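Local coordinates for selenium-binding protein (Sulfolobus tokodaii, PDB 2ECE) that is of unknown function but, as a beta-propeller member of the selenium-binding protein family, may bind selenium, at residues Glu200-Glu206 against Arg229-Leu235; Lys363-Ile367 against Leu379-Pro383; Leu66-Glu72 against Leu103-Tyr109. All coordinates share one frame; numbering follows the deposited sequence.

Interaction 1 (Glu200-Glu206 against Arg229-Leu235); sequences EVLVSSE and RIHFWDL
Leu-202 lays its CD2 methyl over one face of the Trp-233 indole, 4.0 Å from the centroid of the five-membered ring, in a CH-pi contact. The two side chains run alongside each other because Leu-202 and Trp-233 form a hydrogen-bonded pair of the antiparallel strands 201-204 and 229-234. The leucine's other methyl, CD1, meets CD2 of Leu-235, whose side chain crosses it at about a right angle. The edge of the indole is used as well: NE1 donates to Ser-204 OG at 2.9 Å, the oxygen tilted 15° from the ring plane. Ser-204 OG stands between its backbone N and carbonyl carbon (chi1 62°), which turns it to the indole N-H. Methyl on the face and hydroxyl at the edge together fix how the ring is turned.

Farther along the same face of the sheet, His-231 crosses Glu-206 at about a right angle, ring and carboxylate planes 47° apart. Its NE2 donates to Glu-206 OE2 at 2.6 Å; the oxygen lies near the ring plane and is met on its anti side, well out of the carboxylate plane. Glu-206 OE1 takes the backbone N of Arg-229 at 3.1 Å, from above the carboxylate plane, so both oxygens are gripped. The Arg-229 guanidinium adds a long salt bridge, NH1 to Glu-206 OE2 at 3.7 Å, but its stronger partner is Asp-186. On the other face, Val-203 CG1 touches Phe-232 CD1 at 3.6 Å.

These are the two middle strands of a four-stranded propeller blade, flanked by strands 193-196 and 239-245. The Val-203 and Phe-232 face packs on the following sheet, through Trp-285 of strand 280-288, while Phe-232 stacks on Trp-292. On the opposite face Trp-180 meets the ring of Trp-233, and Arg-240 of strand 239-245 bonds to His-231 ND1.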
loop_
_atom_site.group_PDB
_atom_site.type_symbol
_atom_site.label_atom_id
_atom_site.label_comp_id
_atom_site.label_asym_id
_atom_site.label_seq_id
_atom_site.Cartn_x
_atom_site.Cartn_y
_atom_site.Cartn_z
ATOM N N GLU A 200 14.603 14.482 -7.672
ATOM C CA GLU A 200 13.436 14.937 -8.409
ATOM C C GLU A 200 12.834 13.986 -9.428
ATOM O O GLU A 200 12.533 14.390 -10.547
ATOM C CB GLU A 200 13.761 16.258 -9.099
ATOM C CG GLU A 200 14.379 17.272 -8.163
ATOM C CD GLU A 200 14.393 18.664 -8.743
ATOM O OE1 GLU A 200 14.388 18.782 -9.982
ATOM O OE2 GLU A 200 14.418 19.638 -7.959
ATOM N N VAL A 201 12.665 12.725 -9.069
ATOM C CA VAL A 201 12.037 11.814 -10.004
ATOM C C VAL A 201 10.899 11.117 -9.294
ATOM O O VAL A 201 10.996 10.767 -8.114
ATOM C CB VAL A 201 13.032 10.773 -10.586
ATOM C CG1 VAL A 201 14.412 11.012 -10.044
ATOM C CG2 VAL A 201 12.558 9.362 -10.295
ATOM N N LEU A 202 9.810 10.941 -10.028
ATOM C CA LEU A 202 8.626 10.285 -9.515
ATOM C C LEU A 202 8.449 9.036 -10.360
ATOM O O LEU A 202 8.728 9.047 -11.559
ATOM C CB LEU A 202 7.411 11.210 -9.659
ATOM C CG LEU A 202 6.036 10.692 -9.219
ATOM C CD1 LEU A 202 5.187 11.867 -8.735
ATOM C CD2 LEU A 202 5.349 9.967 -10.367
ATOM N N VAL A 203 8.019 7.955 -9.726
ATOM C CA VAL A 203 7.791 6.699 -10.424
ATOM C C VAL A 203 6.330 6.346 -10.210
ATOM O O VAL A 203 5.786 6.597 -9.133
ATOM C CB VAL A 203 8.698 5.576 -9.851
ATOM C CG1 VAL A 203 10.149 5.868 -10.181
ATOM C CG2 VAL A 203 8.526 5.490 -8.337
ATOM N N SER A 204 5.692 5.785 -11.231
ATOM C CA SER A 204 4.290 5.396 -11.145
ATOM C C SER A 204 4.130 4.011 -11.767
ATOM O O SER A 204 4.904 3.632 -12.657
ATOM C CB SER A 204 3.407 6.416 -11.883
ATOM O OG SER A 204 3.718 6.475 -13.270
ATOM N N SER A 205 3.125 3.267 -11.309
ATOM C CA SER A 205 2.893 1.904 -11.797
ATOM C C SER A 205 1.594 1.706 -12.586
ATOM O O SER A 205 0.972 2.674 -13.023
ATOM C CB SER A 205 2.943 0.925 -10.616
ATOM O OG SER A 205 2.005 1.281 -9.620
ATOM N N GLU A 206 1.187 0.451 -12.769
ATOM C CA GLU A 206 -0.019 0.166 -13.552
ATOM C C GLU A 206 -0.790 -1.083 -13.121
ATOM O O GLU A 206 -0.227 -2.176 -13.022
ATOM C CB GLU A 206 0.326 -0.026 -15.035
ATOM C CG GLU A 206 1.196 1.035 -15.706
ATOM C CD GLU A 206 1.471 0.680 -17.169
ATOM O OE1 GLU A 206 1.478 -0.528 -17.482
ATOM O OE2 GLU A 206 1.688 1.589 -18.000
ATOM N N ARG A 229 4.155 -1.933 -16.783
ATOM C CA ARG A 229 5.200 -0.930 -16.943
ATOM C C ARG A 229 5.378 -0.036 -15.720
ATOM O O ARG A 229 4.434 0.189 -14.960
ATOM C CB ARG A 229 4.874 -0.018 -18.130
ATOM C CG ARG A 229 4.429 -0.731 -19.389
ATOM C CD ARG A 229 3.611 0.217 -20.266
ATOM N NE ARG A 229 4.419 1.221 -20.945
ATOM C CZ ARG A 229 3.924 2.320 -21.506
ATOM N NH1 ARG A 229 2.620 2.563 -21.462
ATOM N NH2 ARG A 229 4.731 3.171 -22.122
ATOM N N ILE A 230 6.599 0.463 -15.544
ATOM C CA ILE A 230 6.913 1.410 -14.482
ATOM C C ILE A 230 7.289 2.669 -15.263
ATOM O O ILE A 230 8.017 2.601 -16.260
ATOM C CB ILE A 230 8.102 0.963 -13.588
ATOM C CG1 ILE A 230 8.542 2.128 -12.693
ATOM C CG2 ILE A 230 9.263 0.489 -14.440
ATOM C CD1 ILE A 230 9.548 1.738 -11.602
ATOM N N HIS A 231 6.770 3.810 -14.834
ATOM C CA HIS A 231 7.040 5.067 -15.517
ATOM C C HIS A 231 7.935 5.958 -14.672
ATOM O O HIS A 231 7.718 6.097 -13.464
ATOM C CB HIS A 231 5.721 5.790 -15.801
ATOM C CG HIS A 231 4.772 5.003 -16.649
ATOM N ND1 HIS A 231 4.749 5.096 -18.025
ATOM C CD2 HIS A 231 3.811 4.107 -16.317
ATOM C CE1 HIS A 231 3.813 4.294 -18.502
ATOM N NE2 HIS A 231 3.230 3.681 -17.487
ATOM N N PHE A 232 8.938 6.553 -15.309
ATOM C CA PHE A 232 9.863 7.453 -14.629
ATOM C C PHE A 232 9.552 8.873 -15.070
ATOM O O PHE A 232 9.492 9.158 -16.269
ATOM C CB PHE A 232 11.303 7.084 -14.984
ATOM C CG PHE A 232 11.668 5.690 -14.583
ATOM C CD1 PHE A 232 11.943 5.390 -13.256
ATOM C CD2 PHE A 232 11.645 4.656 -15.518
ATOM C CE1 PHE A 232 12.181 4.077 -12.855
ATOM C CE2 PHE A 232 11.882 3.339 -15.130
ATOM C CZ PHE A 232 12.149 3.050 -13.794
ATOM N N TRP A 233 9.357 9.761 -14.100
ATOM C CA TRP A 233 9.020 11.146 -14.395
ATOM C C TRP A 233 9.971 12.159 -13.779
ATOM O O TRP A 233 10.635 11.886 -12.782
ATOM C CB TRP A 233 7.632 11.495 -13.859
ATOM C CG TRP A 233 6.534 10.560 -14.191
ATOM C CD1 TRP A 233 6.410 9.261 -13.797
ATOM C CD2 TRP A 233 5.339 10.883 -14.905
ATOM N NE1 TRP A 233 5.204 8.754 -14.215
ATOM C CE2 TRP A 233 4.526 9.729 -14.899
ATOM C CE3 TRP A 233 4.873 12.039 -15.546
ATOM C CZ2 TRP A 233 3.265 9.693 -15.516
ATOM C CZ3 TRP A 233 3.619 12.003 -16.162
ATOM C CH2 TRP A 233 2.831 10.838 -16.139
ATOM N N ASP A 234 9.994 13.343 -14.383
ATOM C CA ASP A 234 10.765 14.480 -13.894
ATOM C C ASP A 234 9.748 15.090 -12.919
ATOM O O ASP A 234 8.746 15.663 -13.345
ATOM C CB ASP A 234 11.034 15.461 -15.040
ATOM C CG ASP A 234 11.845 16.669 -14.603
ATOM O OD1 ASP A 234 11.687 17.116 -13.448
ATOM O OD2 ASP A 234 12.632 17.183 -15.427
ATOM N N LEU A 235 9.989 14.941 -11.621
ATOM C CA LEU A 235 9.072 15.443 -10.597
ATOM C C LEU A 235 8.774 16.932 -10.744
ATOM O O LEU A 235 7.638 17.384 -10.570
ATOM C CB LEU A 235 9.665 15.194 -9.209
ATOM C CG LEU A 235 8.752 14.795 -8.041
ATOM C CD1 LEU A 235 9.325 15.399 -6.771
ATOM C CD2 LEU A 235 7.323 15.265 -8.252
HETATM O O HOH W 1 14.411 17.883 -12.373
#

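Interaction 2 (Lys363-Ile367 against Leu379-Pro383); sequences KLGGI and LTGAP
Leu-364 reaches two residues of 379-383 at once. Its CD2 methyl touches Leu-379 CD1 at 3.6 Å, while its CB lies 3.8 Å from CG of the Pro-383 ring, so the leucine is wedged between the two. CG stands anti to its own carbonyl carbon (chi1 -64°), which sends the branch and its CD2 toward Leu-379. The backbone comes close as well, Leu-364 O lying 3.2 Å from Pro-383 CD. The two leucine side chains continue into the next blade, where Leu-364 packs on Val-419 and Ile-431 and Leu-379 on Trp-417 and Phe-436.

Gly-365 follows, with its CA 3.6 Å from Gly-381 O in a CA-H...O contact. The fit leaves no room for a side chain, since a beta carbon here would fall 2.4 Å from that same oxygen; the positive phi suits glycine too.

At Gly-366 the chains join through a backbone hydrogen bond, N to Gly-381 O at 2.7 Å. It is almost perfectly straight, 179° at the hydrogen, and the donor is tilted 17° from the carbonyl plane. Ala-382 CB sits against the same nitrogen at 3.6 Å, and Tyr-410 touches the alanine side chain in turn. Thr-380 helps to hold the other segment in place, its O taking bonds from Trp-417 NE1 and Asn-399 ND2.

Both segments belong to the long connection from strand 357-363, which ends one propeller blade, to strand 386-388, which begins the next. The loop thus folds back on itself without strand pairing. One short polar bond sets the backbones against each other, the bare CA of Gly-365 allows the close approach, and most of the rest is apolar: two leucines, an alanine and a proline that extend the buried interior of the next blade into its entry loop.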
loop_
_atom_site.group_PDB
_atom_site.type_symbol
_atom_site.label_atom_id
_atom_site.label_comp_id
_atom_site.label_asym_id
_atom_site.label_seq_id
_atom_site.Cartn_x
_atom_site.Cartn_y
_atom_site.Cartn_z
ATOM N N LYS A 363 3.543 -18.471 7.973
ATOM C CA LYS A 363 2.338 -18.890 7.264
ATOM C C LYS A 363 1.096 -18.363 7.966
ATOM O O LYS A 363 0.933 -18.538 9.170
ATOM C CB LYS A 363 2.257 -20.420 7.188
ATOM C CG LYS A 363 3.490 -21.103 6.628
ATOM C CD LYS A 363 3.280 -22.611 6.592
ATOM C CE LYS A 363 4.594 -23.359 6.515
ATOM N NZ LYS A 363 5.385 -22.966 5.319
ATOM N N LEU A 364 0.221 -17.722 7.202
ATOM C CA LEU A 364 -1.011 -17.162 7.739
ATOM C C LEU A 364 -2.105 -17.336 6.689
ATOM O O LEU A 364 -1.963 -16.860 5.559
ATOM C CB LEU A 364 -0.825 -15.671 8.047
ATOM C CG LEU A 364 0.181 -15.245 9.121
ATOM C CD1 LEU A 364 0.471 -13.751 8.987
ATOM C CD2 LEU A 364 -0.374 -15.565 10.511
ATOM N N GLY A 365 -3.187 -18.019 7.060
ATOM C CA GLY A 365 -4.284 -18.248 6.130
ATOM C C GLY A 365 -3.803 -18.786 4.792
ATOM O O GLY A 365 -2.983 -19.701 4.747
ATOM N N GLY A 366 -4.318 -18.227 3.700
ATOM C CA GLY A 366 -3.900 -18.656 2.376
ATOM C C GLY A 366 -4.681 -19.820 1.795
ATOM O O GLY A 366 -5.128 -20.714 2.518
ATOM N N ILE A 367 -4.854 -19.809 0.479
ATOM C CA ILE A 367 -5.567 -20.890 -0.187
ATOM C C ILE A 367 -4.710 -22.153 -0.084
ATOM O O ILE A 367 -5.232 -23.266 -0.000
ATOM C CB ILE A 367 -5.818 -20.561 -1.672
ATOM C CG1 ILE A 367 -6.731 -19.339 -1.790
ATOM C CG2 ILE A 367 -6.438 -21.757 -2.372
ATOM C CD1 ILE A 367 -6.804 -18.762 -3.189
ATOM N N LEU A 379 -8.030 -17.876 10.510
ATOM C CA LEU A 379 -7.679 -16.766 9.628
ATOM C C LEU A 379 -8.206 -16.918 8.208
ATOM O O LEU A 379 -7.736 -17.774 7.458
ATOM C CB LEU A 379 -6.157 -16.616 9.564
ATOM C CG LEU A 379 -5.384 -16.511 10.884
ATOM C CD1 LEU A 379 -3.884 -16.435 10.585
ATOM C CD2 LEU A 379 -5.850 -15.280 11.665
ATOM N N THR A 380 -9.175 -16.084 7.836
ATOM C CA THR A 380 -9.709 -16.120 6.483
ATOM C C THR A 380 -8.778 -15.273 5.614
ATOM O O THR A 380 -8.013 -14.453 6.133
ATOM C CB THR A 380 -11.136 -15.536 6.414
ATOM O OG1 THR A 380 -11.137 -14.193 6.913
ATOM C CG2 THR A 380 -12.096 -16.380 7.235
ATOM N N GLY A 381 -8.832 -15.472 4.302
ATOM C CA GLY A 381 -7.972 -14.707 3.419
ATOM C C GLY A 381 -6.511 -15.066 3.619
ATOM O O GLY A 381 -6.182 -16.223 3.909
ATOM N N ALA A 382 -5.633 -14.076 3.470
ATOM C CA ALA A 382 -4.196 -14.289 3.620
ATOM C C ALA A 382 -3.518 -12.933 3.809
ATOM O O ALA A 382 -4.178 -11.898 3.763
ATOM C CB ALA A 382 -3.652 -14.980 2.382
ATOM N N PRO A 383 -2.193 -12.923 4.043
ATOM C CA PRO A 383 -1.505 -11.639 4.224
ATOM C C PRO A 383 -1.641 -10.793 2.960
ATOM O O PRO A 383 -1.578 -11.313 1.847
ATOM C CB PRO A 383 -0.060 -12.049 4.465
ATOM C CG PRO A 383 -0.187 -13.405 5.098
ATOM C CD PRO A 383 -1.262 -14.048 4.259
#

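Interaction 3 (Leu66-Glu72 against Leu103-Tyr109); sequences LPYINDE and LRSSRIY
Asp-71 gathers Ser-105, Arg-107 and Tyr-109 round its carboxylate, tying a blade-to-blade connection of the beta-propeller (66-72) to the hairpin turn between strands 97-101 and 108-112. Asp-71 OD1 accepts two bonds: Ser-105 OG comes to its anti lone pair at 2.7 Å, and Arg-107 NH1, a salt bridge at 2.8 Å, arrives on the syn side, 26° out of the carboxylate plane. Asp-71 OD2 takes the Tyr-109 hydroxyl, OH to OD2 being very short at 2.5 Å, with ring and carboxylate nearly perpendicular. The backbone joins in, since Asp-71 O accepts from the N atoms of both Arg-104 and Ser-105.

Flat groups make the next layer. The Arg-107 chain, extended at first, bends at chi3 (-62°), which lays its guanidinium on the Tyr-68 ring as a cation-pi stack, CZ 3.6 Å from the ring centroid and the planes 12° apart. Tyr-109 is covered by Leu-66, whose CD2 stands 3.7 Å over the ring centroid. At the far end Glu-72 OE1 meets Arg-104 NE at 2.8 Å, and that carboxylate oxygen is also bonded by Ser-403 OG.

Outside these, Glu-127 forms a salt bridge with Arg-107 NE, holding the guanidinium over Tyr-68. Were Arg-107 replaced by an alanine, Asp-71 and Glu-127 would probably be left without their charged mate and the Tyr-68 ring, uncovered on one face, would be freer to turn. Ser-105 helps to shape the turn: its OG, besides donating to Asp-71, accepts from the backbone N of Arg-107 at 3.1 Å, closing an ST turn.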
loop_
_atom_site.group_PDB
_atom_site.type_symbol
_atom_site.label_atom_id
_atom_site.label_comp_id
_atom_site.label_asym_id
_atom_site.label_seq_id
_atom_site.Cartn_x
_atom_site.Cartn_y
_atom_site.Cartn_z
ATOM N N LEU A 66 -17.590 6.467 8.918
ATOM C CA LEU A 66 -17.836 7.407 7.824
ATOM C C LEU A 66 -19.319 7.680 7.574
ATOM O O LEU A 66 -20.163 6.836 7.846
ATOM C CB LEU A 66 -17.169 6.890 6.546
ATOM C CG LEU A 66 -15.662 6.659 6.731
ATOM C CD1 LEU A 66 -15.059 6.109 5.454
ATOM C CD2 LEU A 66 -14.990 7.975 7.130
ATOM N N PRO A 67 -19.647 8.872 7.043
ATOM C CA PRO A 67 -21.030 9.276 6.754
ATOM C C PRO A 67 -21.690 8.645 5.533
ATOM O O PRO A 67 -22.894 8.795 5.345
ATOM C CB PRO A 67 -20.923 10.790 6.624
ATOM C CG PRO A 67 -19.565 10.957 6.008
ATOM C CD PRO A 67 -18.726 10.004 6.837
ATOM N N TYR A 68 -20.918 7.962 4.694
ATOM C CA TYR A 68 -21.498 7.319 3.517
ATOM C C TYR A 68 -21.116 5.849 3.458
ATOM O O TYR A 68 -20.179 5.409 4.127
ATOM C CB TYR A 68 -21.042 7.992 2.214
ATOM C CG TYR A 68 -21.338 9.468 2.117
ATOM C CD1 TYR A 68 -20.402 10.412 2.531
ATOM C CD2 TYR A 68 -22.557 9.923 1.611
ATOM C CE1 TYR A 68 -20.666 11.775 2.441
ATOM C CE2 TYR A 68 -22.834 11.286 1.518
ATOM C CZ TYR A 68 -21.885 12.205 1.933
ATOM O OH TYR A 68 -22.144 13.551 1.838
ATOM N N ILE A 69 -21.836 5.101 2.634
ATOM C CA ILE A 69 -21.594 3.677 2.470
ATOM C C ILE A 69 -20.887 3.401 1.140
ATOM O O ILE A 69 -20.971 4.198 0.210
ATOM C CB ILE A 69 -22.937 2.904 2.545
ATOM C CG1 ILE A 69 -23.478 2.973 3.977
ATOM C CG2 ILE A 69 -22.753 1.465 2.117
ATOM C CD1 ILE A 69 -24.923 2.548 4.116
ATOM N N ASN A 70 -20.175 2.280 1.078
ATOM C CA ASN A 70 -19.437 1.845 -0.110
ATOM C C ASN A 70 -18.319 2.749 -0.646
ATOM O O ASN A 70 -18.128 2.842 -1.855
ATOM C CB ASN A 70 -20.408 1.522 -1.254
ATOM C CG ASN A 70 -21.280 0.320 -0.951
ATOM O OD1 ASN A 70 -20.814 -0.683 -0.401
ATOM N ND2 ASN A 70 -22.550 0.407 -1.320
ATOM N N ASP A 71 -17.573 3.404 0.243
ATOM C CA ASP A 71 -16.456 4.255 -0.182
ATOM C C ASP A 71 -15.343 3.356 -0.719
ATOM O O ASP A 71 -14.650 3.711 -1.671
ATOM C CB ASP A 71 -15.872 5.044 1.006
ATOM C CG ASP A 71 -16.649 6.318 1.329
ATOM O OD1 ASP A 71 -16.772 7.202 0.451
ATOM O OD2 ASP A 71 -17.121 6.446 2.476
ATOM N N GLU A 72 -15.226 2.188 -0.089
ATOM C CA GLU A 72 -14.202 1.170 -0.331
ATOM C C GLU A 72 -12.883 1.788 0.107
ATOM O O GLU A 72 -12.087 2.247 -0.715
ATOM C CB GLU A 72 -14.119 0.710 -1.797
ATOM C CG GLU A 72 -12.925 -0.257 -2.111
ATOM C CD GLU A 72 -13.318 -1.732 -2.338
ATOM O OE1 GLU A 72 -14.347 -1.996 -2.998
ATOM O OE2 GLU A 72 -12.581 -2.635 -1.877
ATOM N N LEU A 103 -11.642 4.347 -2.654
ATOM C CA LEU A 103 -11.174 3.749 -3.903
ATOM C C LEU A 103 -12.340 3.540 -4.885
ATOM O O LEU A 103 -12.127 3.461 -6.093
ATOM C CB LEU A 103 -10.458 2.421 -3.627
ATOM C CG LEU A 103 -9.887 1.650 -4.825
ATOM C CD1 LEU A 103 -8.938 2.520 -5.639
ATOM C CD2 LEU A 103 -9.161 0.414 -4.308
ATOM N N ARG A 104 -13.561 3.452 -4.359
ATOM C CA ARG A 104 -14.753 3.294 -5.192
ATOM C C ARG A 104 -15.477 4.627 -5.393
ATOM O O ARG A 104 -15.846 4.978 -6.518
ATOM C CB ARG A 104 -15.734 2.282 -4.570
ATOM C CG ARG A 104 -15.563 0.837 -5.046
ATOM C CD ARG A 104 -16.644 -0.098 -4.491
ATOM N NE ARG A 104 -16.368 -1.497 -4.821
ATOM C CZ ARG A 104 -16.710 -2.089 -5.963
ATOM N NH1 ARG A 104 -17.366 -1.410 -6.898
ATOM N NH2 ARG A 104 -16.353 -3.345 -6.193
ATOM N N SER A 105 -15.652 5.379 -4.309
ATOM C CA SER A 105 -16.371 6.654 -4.351
ATOM C C SER A 105 -15.642 7.892 -4.864
ATOM O O SER A 105 -16.282 8.811 -5.376
ATOM C CB SER A 105 -16.907 6.985 -2.959
ATOM O OG SER A 105 -15.828 7.301 -2.092
ATOM N N SER A 106 -14.321 7.931 -4.710
ATOM C CA SER A 106 -13.525 9.084 -5.122
ATOM C C SER A 106 -13.675 10.214 -4.100
ATOM O O SER A 106 -13.213 11.330 -4.317
ATOM C CB SER A 106 -13.955 9.588 -6.502
ATOM O OG SER A 106 -13.708 8.618 -7.501
ATOM N N ARG A 107 -14.331 9.917 -2.986
ATOM C CA ARG A 107 -14.521 10.905 -1.932
ATOM C C ARG A 107 -13.231 10.990 -1.117
ATOM O O ARG A 107 -12.466 10.025 -1.067
ATOM C CB ARG A 107 -15.692 10.476 -1.036
ATOM C CG ARG A 107 -15.926 11.345 0.196
ATOM C CD ARG A 107 -17.229 10.962 0.914
ATOM N NE ARG A 107 -18.415 11.164 0.075
ATOM C CZ ARG A 107 -19.125 10.189 -0.485
ATOM N NH1 ARG A 107 -18.782 8.919 -0.308
ATOM N NH2 ARG A 107 -20.196 10.483 -1.214
ATOM N N ILE A 108 -12.967 12.141 -0.506
ATOM C CA ILE A 108 -11.769 12.291 0.327
ATOM C C ILE A 108 -12.157 12.828 1.698
ATOM O O ILE A 108 -12.813 13.873 1.808
ATOM C CB ILE A 108 -10.739 13.274 -0.267
ATOM C CG1 ILE A 108 -10.302 12.821 -1.661
ATOM C CG2 ILE A 108 -9.495 13.342 0.647
ATOM C CD1 ILE A 108 -9.391 13.821 -2.357
ATOM N N TYR A 109 -11.773 12.106 2.744
ATOM C CA TYR A 109 -12.053 12.562 4.097
ATOM C C TYR A 109 -10.761 13.134 4.671
ATOM O O TYR A 109 -9.667 12.621 4.397
ATOM C CB TYR A 109 -12.516 11.402 4.983
ATOM C CG TYR A 109 -13.773 10.713 4.509
ATOM C CD1 TYR A 109 -13.711 9.559 3.730
ATOM C CD2 TYR A 109 -15.028 11.199 4.867
ATOM C CE1 TYR A 109 -14.866 8.903 3.324
ATOM C CE2 TYR A 109 -16.191 10.554 4.463
ATOM C CZ TYR A 109 -16.107 9.406 3.695
ATOM O OH TYR A 109 -17.262 8.758 3.310
HETATM O O HOH W 2 -20.352 6.328 -1.204
#

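In the fold
The three contacts sit at separate places round the propeller and do not touch. Interactions 1 and 2 lie on opposite sides of the chain's centre, their own centres 32 Å apart and nearest atoms about 17 Å. Interaction 3 lies 27 Å, centre to centre, from each of the others, with nearest atoms about 12 Å from interaction 1 and about 14 Å from interaction 2. Their roles differ: interaction 1 pairs strands within one blade, interaction 2 folds a blade-to-blade loop on itself, and interaction 3 fastens to the blade it enters the loop that leaves strand 60-65, whose sheet is completed by the C-terminal strand 443-449.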